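PDB 6HH9: GDSL-like protein from Roseburia intestinalis L1-82, which probably acts as a GDSL-family carbohydrate esterase that removes acetyl groups from polysaccharides such as xylan, and carries beta-mannopyranose units in this crystal. Local coordinates for residues Gly40-Gly45 against Asp190-Asn195; Phe107-Asp112 against Asn142-Asn147. All blocks are in the same frame, centred on the assembly; numbering follows the deposited sequence.

Interaction 1. Residues Gly40-Gly45 against Asp190-Asn195; sequences GSITQG and DDLHPN. With BMA (beta-D-mannopyranose), chain E; BMA (beta-D-mannopyranose), chain B.
S41 meets the rim of the H193 imidazole: its CB lies in the ring plane, 3.4 Å from H193 NE2. The bond from S41 OG to that same nitrogen is weak, and the position of OG is doubtful because the hydroxyl sits too close to a sugar oxygen in the model. At the ring's other nitrogen, H193 ND1 donates to D190 OD2 over 2.6 Å, reaching the carboxylate on its syn side but about 20° out of its plane. The other oxygen, D190 OD1, takes two backbone bonds, from H193 N at 3.0 Å and from L192 N at 3.1 Å, the latter coming from above the carboxylate plane. These bonds, an Asx motif and an Asx turn, hold the carboxylate at the edge of the imidazole. Replacing H193 with an alanine would probably leave D190 OD2 without its ring partner and open a gap beside S41.

I42 packs behind this polar row. Its CD1 is anti to CA about the CB-CG1 bond (chi2 174°), which brings it to within 3.3 Å of L192 O, while CG1 rests 3.8 Å from P194 CD; the two side chains cross at about a right angle. On the ligand side, O3 of the chain B mannose lies over one face of the H193 ring, and H193 NE2 gives a weak bond to O4 of that sugar. The serine at the start of the short helix 41-44 and the D-x-x-H loop match the first and last conserved blocks of SGNH hydrolases, so S41, H193 and D190 probably form the Ser-His-Asp catalytic triad.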
loop_
_atom_site.group_PDB
_atom_site.type_symbol
_atom_site.label_atom_id
_atom_site.label_comp_id
_atom_site.label_asym_id
_atom_site.label_seq_id
_atom_site.Cartn_x
_atom_site.Cartn_y
_atom_site.Cartn_z
ATOM N N GLY A 40 -0.862 -4.307 1.496
ATOM C CA GLY A 40 0.280 -5.094 1.099
ATOM C C GLY A 40 -0.080 -6.557 0.880
ATOM O O GLY A 40 -1.163 -6.890 0.376
ATOM N N SER A 41 0.846 -7.438 1.279
ATOM C CA SER A 41 0.846 -8.866 0.920
ATOM C C SER A 41 -0.377 -9.568 1.518
ATOM O O SER A 41 -1.000 -10.440 0.880
ATOM C CB SER A 41 2.151 -9.518 1.341
ATOM O OG SER A 41 2.861 -8.686 2.273
ATOM N N ILE A 42 -0.737 -9.170 2.740
ATOM C CA ILE A 42 -1.822 -9.822 3.461
ATOM C C ILE A 42 -3.155 -9.509 2.765
ATOM O O ILE A 42 -4.017 -10.396 2.640
ATOM C CB ILE A 42 -1.799 -9.427 4.954
ATOM C CG1 ILE A 42 -0.499 -9.894 5.616
ATOM C CG2 ILE A 42 -3.026 -9.969 5.684
ATOM C CD1 ILE A 42 -0.310 -9.427 7.033
ATOM N N THR A 43 -3.305 -8.260 2.309
ATOM C CA THR A 43 -4.475 -7.796 1.592
ATOM C C THR A 43 -4.607 -8.562 0.264
ATOM O O THR A 43 -5.688 -9.074 -0.053
ATOM C CB THR A 43 -4.417 -6.267 1.410
ATOM O OG1 THR A 43 -4.453 -5.619 2.689
ATOM C CG2 THR A 43 -5.534 -5.732 0.539
ATOM N N GLN A 44 -3.518 -8.636 -0.515
ATOM C CA GLN A 44 -3.527 -9.313 -1.810
ATOM C C GLN A 44 -4.062 -10.747 -1.625
ATOM O O GLN A 44 -4.866 -11.213 -2.461
ATOM C CB GLN A 44 -2.140 -9.256 -2.452
ATOM C CG GLN A 44 -2.066 -9.811 -3.876
ATOM C CD GLN A 44 -1.998 -11.322 -3.960
ATOM O OE1 GLN A 44 -1.561 -12.004 -3.027
ATOM N NE2 GLN A 44 -2.425 -11.861 -5.095
ATOM N N GLY A 45 -3.666 -11.426 -0.531
ATOM C CA GLY A 45 -4.218 -12.775 -0.158
ATOM C C GLY A 45 -3.193 -13.809 0.335
ATOM O O GLY A 45 -3.571 -14.923 0.752
ATOM N N ASP A 190 5.021 -18.203 8.559
ATOM C CA ASP A 190 6.242 -17.375 8.545
ATOM C C ASP A 190 6.139 -16.162 9.490
ATOM O O ASP A 190 7.007 -15.292 9.453
ATOM C CB ASP A 190 6.497 -16.869 7.129
ATOM C CG ASP A 190 5.347 -16.002 6.644
ATOM O OD1 ASP A 190 4.388 -15.827 7.437
ATOM O OD2 ASP A 190 5.414 -15.507 5.497
ATOM N N ASP A 191 5.068 -16.087 10.291
ATOM C CA ASP A 191 4.900 -15.130 11.407
ATOM C C ASP A 191 4.490 -13.734 10.917
ATOM O O ASP A 191 4.502 -12.779 11.711
ATOM C CB ASP A 191 6.154 -15.024 12.280
ATOM C CG ASP A 191 6.386 -16.236 13.157
ATOM O OD1 ASP A 191 5.388 -16.799 13.673
ATOM O OD2 ASP A 191 7.559 -16.612 13.306
ATOM N N LEU A 192 4.109 -13.624 9.640
ATOM C CA LEU A 192 3.673 -12.349 9.043
ATOM C C LEU A 192 2.398 -12.584 8.224
ATOM O O LEU A 192 1.378 -11.943 8.458
ATOM C CB LEU A 192 4.832 -11.796 8.203
ATOM C CG LEU A 192 4.540 -10.612 7.279
ATOM C CD1 LEU A 192 3.845 -9.469 8.003
ATOM C CD2 LEU A 192 5.826 -10.103 6.652
ATOM N N HIS A 193 2.474 -13.529 7.281
ATOM C CA HIS A 193 1.387 -13.877 6.379
ATOM C C HIS A 193 0.481 -14.896 7.044
ATOM O O HIS A 193 0.932 -15.987 7.383
ATOM C CB HIS A 193 1.927 -14.439 5.063
ATOM C CG HIS A 193 2.822 -13.471 4.388
ATOM N ND1 HIS A 193 4.149 -13.351 4.730
ATOM C CD2 HIS A 193 2.564 -12.514 3.474
ATOM C CE1 HIS A 193 4.691 -12.387 4.018
ATOM N NE2 HIS A 193 3.734 -11.850 3.241
ATOM N N PRO A 194 -0.821 -14.582 7.232
ATOM C CA PRO A 194 -1.758 -15.560 7.767
ATOM C C PRO A 194 -1.953 -16.696 6.755
ATOM O O PRO A 194 -1.728 -16.486 5.548
ATOM C CB PRO A 194 -3.067 -14.791 7.988
ATOM C CG PRO A 194 -2.728 -13.321 7.778
ATOM C CD PRO A 194 -1.459 -13.290 6.942
ATOM N N ASN A 195 -2.339 -17.876 7.261
ATOM C CA ASN A 195 -2.842 -18.982 6.434
ATOM C C ASN A 195 -4.381 -18.913 6.463
ATOM O O ASN A 195 -4.941 -17.927 6.967
ATOM C CB ASN A 195 -2.290 -20.333 6.901
ATOM C CG ASN A 195 -2.725 -20.679 8.313
ATOM O OD1 ASN A 195 -3.628 -20.048 8.865
ATOM N ND2 ASN A 195 -2.074 -21.662 8.919
HETATM C C1 BMA E . 6.358 -10.691 1.190
HETATM C C2 BMA E . 6.032 -9.281 1.734
HETATM C C3 BMA E . 7.269 -8.607 2.315
HETATM C C4 BMA E . 8.004 -9.570 3.260
HETATM C C5 BMA E . 8.186 -10.976 2.641
HETATM C C6 BMA E . 8.804 -11.986 3.608
HETATM O O2 BMA E . 4.990 -9.271 2.735
HETATM O O3 BMA E . 6.837 -7.410 2.977
HETATM O O4 BMA E . 9.302 -9.056 3.622
HETATM O O5 BMA E . 6.959 -11.540 2.173
HETATM O O6 BMA E . 7.768 -12.588 4.374
HETATM C C1 BMA B . 4.255 -14.389 -1.945
HETATM C C2 BMA B . 5.239 -14.761 -0.836
HETATM C C3 BMA B . 5.164 -13.711 0.277
HETATM C C4 BMA B . 5.467 -12.332 -0.307
HETATM C C5 BMA B . 4.556 -12.075 -1.501
HETATM C C6 BMA B . 4.845 -10.750 -2.191
HETATM O O2 BMA B . 6.564 -14.810 -1.382
HETATM O O3 BMA B . 6.022 -14.037 1.392
HETATM O O4 BMA B . 5.179 -11.310 0.652
HETATM O O5 BMA B . 4.654 -13.124 -2.476
HETATM O O6 BMA B . 3.697 -10.457 -2.988
#

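Interaction 2. Residues Phe107-Asp112 against Asn142-Asn147; sequences FSVNDD and NVFYNN. With BMA (beta-D-mannopyranose), chain C.
V109 and F144 make the main apolar contact, with V109 CB 3.6 Å from F144 CE2 on the ring. The valine is also pressed against the backbone of the other loop. With CG1 set opposite its own carbonyl carbon (chi1 -71°), that methyl comes to 3.6 Å from V143 N, while CG2 faces the CB of N142 at 4.1 Å. V109 O approaches the same phenyl ring obliquely, 3.6 Å from F144 CZ. Beyond it comes the sugar: C5 of the chain C mannose lies at the edge of the F144 ring, in its plane, and C6 lies 3.6 Å from V109 O, a van der Waals approach.

No direct hydrogen bond joins the two loops. A water does so instead, accepting from S108 N at 2.9 Å and from N142 N at 3.0 Å, so two buried backbone N-H groups are satisfied where the chains run closest. Within 107-112, F107 O takes both N110 N and D111 N from the same face of its plane, which curls the loop into a tight turn. The polar side-chain ends look elsewhere: S108 OG bonds to H155 and H141, and N142 ND2 to E106.

Both segments leave the C-terminal ends of neighbouring parallel strands, 102-106 and 136-141, of the central sheet. F107 turns away to pack on L124 of helix 115-129, V143 rests on Y174 of helix 173-178, and V109 touches I42 of helix 41-44.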
loop_
_atom_site.group_PDB
_atom_site.type_symbol
_atom_site.label_atom_id
_atom_site.label_comp_id
_atom_site.label_asym_id
_atom_site.label_seq_id
_atom_site.Cartn_x
_atom_site.Cartn_y
_atom_site.Cartn_z
ATOM N N PHE A 107 -1.580 -1.267 5.757
ATOM C CA PHE A 107 -0.130 -1.077 5.490
ATOM C C PHE A 107 0.677 -1.088 6.801
ATOM O O PHE A 107 1.823 -0.647 6.835
ATOM C CB PHE A 107 0.121 0.227 4.714
ATOM C CG PHE A 107 -0.293 0.203 3.265
ATOM C CD1 PHE A 107 0.308 -0.669 2.372
ATOM C CD2 PHE A 107 -1.266 1.065 2.784
ATOM C CE1 PHE A 107 -0.072 -0.693 1.039
ATOM C CE2 PHE A 107 -1.639 1.042 1.450
ATOM C CZ PHE A 107 -1.054 0.157 0.582
ATOM N N SER A 108 0.122 -1.642 7.871
ATOM C CA SER A 108 0.742 -1.477 9.178
ATOM C C SER A 108 1.847 -2.514 9.449
ATOM O O SER A 108 2.520 -2.383 10.466
ATOM C CB SER A 108 -0.295 -1.456 10.264
ATOM O OG SER A 108 -1.154 -0.332 10.087
ATOM N N VAL A 109 2.062 -3.501 8.557
ATOM C CA VAL A 109 3.268 -4.366 8.634
ATOM C C VAL A 109 4.119 -4.216 7.374
ATOM O O VAL A 109 4.973 -5.050 7.126
ATOM C CB VAL A 109 2.956 -5.855 8.884
ATOM C CG1 VAL A 109 2.460 -6.093 10.306
ATOM C CG2 VAL A 109 2.008 -6.452 7.847
ATOM N N ASN A 110 3.895 -3.155 6.597
ATOM C CA ASN A 110 4.733 -2.869 5.419
ATOM C C ASN A 110 5.467 -1.546 5.635
ATOM O O ASN A 110 6.648 -1.447 5.372
ATOM C CB ASN A 110 3.925 -2.875 4.123
ATOM C CG ASN A 110 3.678 -4.278 3.618
ATOM O OD1 ASN A 110 2.583 -4.807 3.752
ATOM N ND2 ASN A 110 4.700 -4.889 3.047
ATOM N N ASP A 111 4.727 -0.532 6.083
ATOM C CA ASP A 111 5.291 0.740 6.481
ATOM C C ASP A 111 6.193 0.499 7.694
ATOM O O ASP A 111 5.796 -0.242 8.587
ATOM C CB ASP A 111 4.199 1.733 6.903
ATOM C CG ASP A 111 3.385 2.366 5.792
ATOM O OD1 ASP A 111 3.367 1.810 4.661
ATOM O OD2 ASP A 111 2.771 3.428 6.079
ATOM N N ASP A 112 7.353 1.161 7.749
ATOM C CA ASP A 112 8.101 1.240 9.008
ATOM C C ASP A 112 7.360 2.200 9.945
ATOM O O ASP A 112 6.618 3.059 9.479
ATOM C CB ASP A 112 9.562 1.643 8.788
ATOM C CG ASP A 112 10.337 0.640 7.953
ATOM O OD1 ASP A 112 10.006 -0.577 7.999
ATOM O OD2 ASP A 112 11.255 1.078 7.248
ATOM N N ASN A 142 -2.448 -4.976 10.856
ATOM C CA ASN A 142 -1.915 -6.299 11.096
ATOM C C ASN A 142 -0.742 -6.167 12.089
ATOM O O ASN A 142 -0.423 -5.069 12.574
ATOM C CB ASN A 142 -1.604 -7.007 9.778
ATOM C CG ASN A 142 -2.819 -7.673 9.157
ATOM O OD1 ASN A 142 -3.450 -8.548 9.764
ATOM N ND2 ASN A 142 -3.143 -7.285 7.930
ATOM N N VAL A 143 -0.134 -7.306 12.432
ATOM C CA VAL A 143 0.942 -7.379 13.396
ATOM C C VAL A 143 1.917 -8.484 12.974
ATOM O O VAL A 143 1.507 -9.490 12.381
ATOM C CB VAL A 143 0.377 -7.615 14.810
ATOM C CG1 VAL A 143 -0.403 -8.917 14.912
ATOM C CG2 VAL A 143 1.469 -7.553 15.858
ATOM N N PHE A 144 3.198 -8.263 13.284
ATOM C CA PHE A 144 4.252 -9.270 13.186
ATOM C C PHE A 144 4.141 -10.224 14.383
ATOM O O PHE A 144 4.272 -9.792 15.520
ATOM C CB PHE A 144 5.631 -8.602 13.194
ATOM C CG PHE A 144 6.077 -8.040 11.874
ATOM C CD1 PHE A 144 6.751 -8.831 10.960
ATOM C CD2 PHE A 144 5.828 -6.716 11.552
ATOM C CE1 PHE A 144 7.150 -8.314 9.740
ATOM C CE2 PHE A 144 6.236 -6.191 10.337
ATOM C CZ PHE A 144 6.896 -6.990 9.436
ATOM N N TYR A 145 3.922 -11.516 14.121
ATOM C CA TYR A 145 3.648 -12.505 15.182
ATOM C C TYR A 145 4.956 -13.027 15.817
ATOM O O TYR A 145 4.913 -13.685 16.878
ATOM C CB TYR A 145 2.772 -13.613 14.598
ATOM C CG TYR A 145 1.376 -13.145 14.284
ATOM C CD1 TYR A 145 0.521 -12.773 15.306
ATOM C CD2 TYR A 145 0.918 -13.035 12.982
ATOM C CE1 TYR A 145 -0.758 -12.313 15.056
ATOM C CE2 TYR A 145 -0.366 -12.590 12.711
ATOM C CZ TYR A 145 -1.203 -12.222 13.753
ATOM O OH TYR A 145 -2.460 -11.747 13.527
ATOM N N ASN A 146 6.109 -12.734 15.189
ATOM C CA ASN A 146 7.431 -13.061 15.757
ATOM C C ASN A 146 7.727 -12.185 16.978
ATOM O O ASN A 146 8.281 -12.685 17.935
ATOM C CB ASN A 146 8.576 -12.975 14.738
ATOM C CG ASN A 146 8.635 -11.678 13.958
ATOM O OD1 ASN A 146 7.696 -11.329 13.256
ATOM N ND2 ASN A 146 9.745 -10.968 14.047
ATOM N N ASN A 147 7.354 -10.895 16.939
ATOM C CA ASN A 147 7.770 -9.923 17.968
ATOM C C ASN A 147 6.618 -9.003 18.450
ATOM O O ASN A 147 6.801 -8.256 19.392
ATOM C CB ASN A 147 8.985 -9.124 17.484
ATOM C CG ASN A 147 8.738 -8.322 16.226
ATOM O OD1 ASN A 147 7.605 -8.192 15.775
ATOM N ND2 ASN A 147 9.788 -7.732 15.678
HETATM C C1 BMA C . 9.350 -8.578 4.982
HETATM C C2 BMA C . 10.799 -8.579 5.446
HETATM C C3 BMA C . 11.018 -8.000 6.849
HETATM C C4 BMA C . 10.344 -6.636 6.973
HETATM C C5 BMA C . 8.932 -6.655 6.360
HETATM C C6 BMA C . 8.440 -5.212 6.214
HETATM O O2 BMA C . 11.541 -7.797 4.512
HETATM O O3 BMA C . 12.436 -7.849 7.077
HETATM O O4 BMA C . 10.305 -6.151 8.344
HETATM O O5 BMA C . 8.819 -7.262 5.065
HETATM O O6 BMA C . 8.689 -4.768 4.888
HETATM O O HOH W 1 -2.094 -3.438 8.358
#

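Both contacts are buried, about 10 Å apart between centres, though F144 of interaction 2 is partly exposed. Interaction 1 joins helix 41-44 to the loop before helix 196-214 and is built round a polar serine-histidine-aspartate row; interaction 2 pairs two loops that follow adjacent strands, mostly by apolar contact and one bridging water. The two meet directly. L192 CD1 packs 3.5 Å from V109 CG2, I42 CG2 lies against the amide of N142, and D191 O probably accepts from Y145 N. The chain E mannose at interaction 1 is joined through O4 to C1 of the chain C mannose at interaction 2, so both contacts probably border the same sugar-binding face, interaction 1 holding the probable triad.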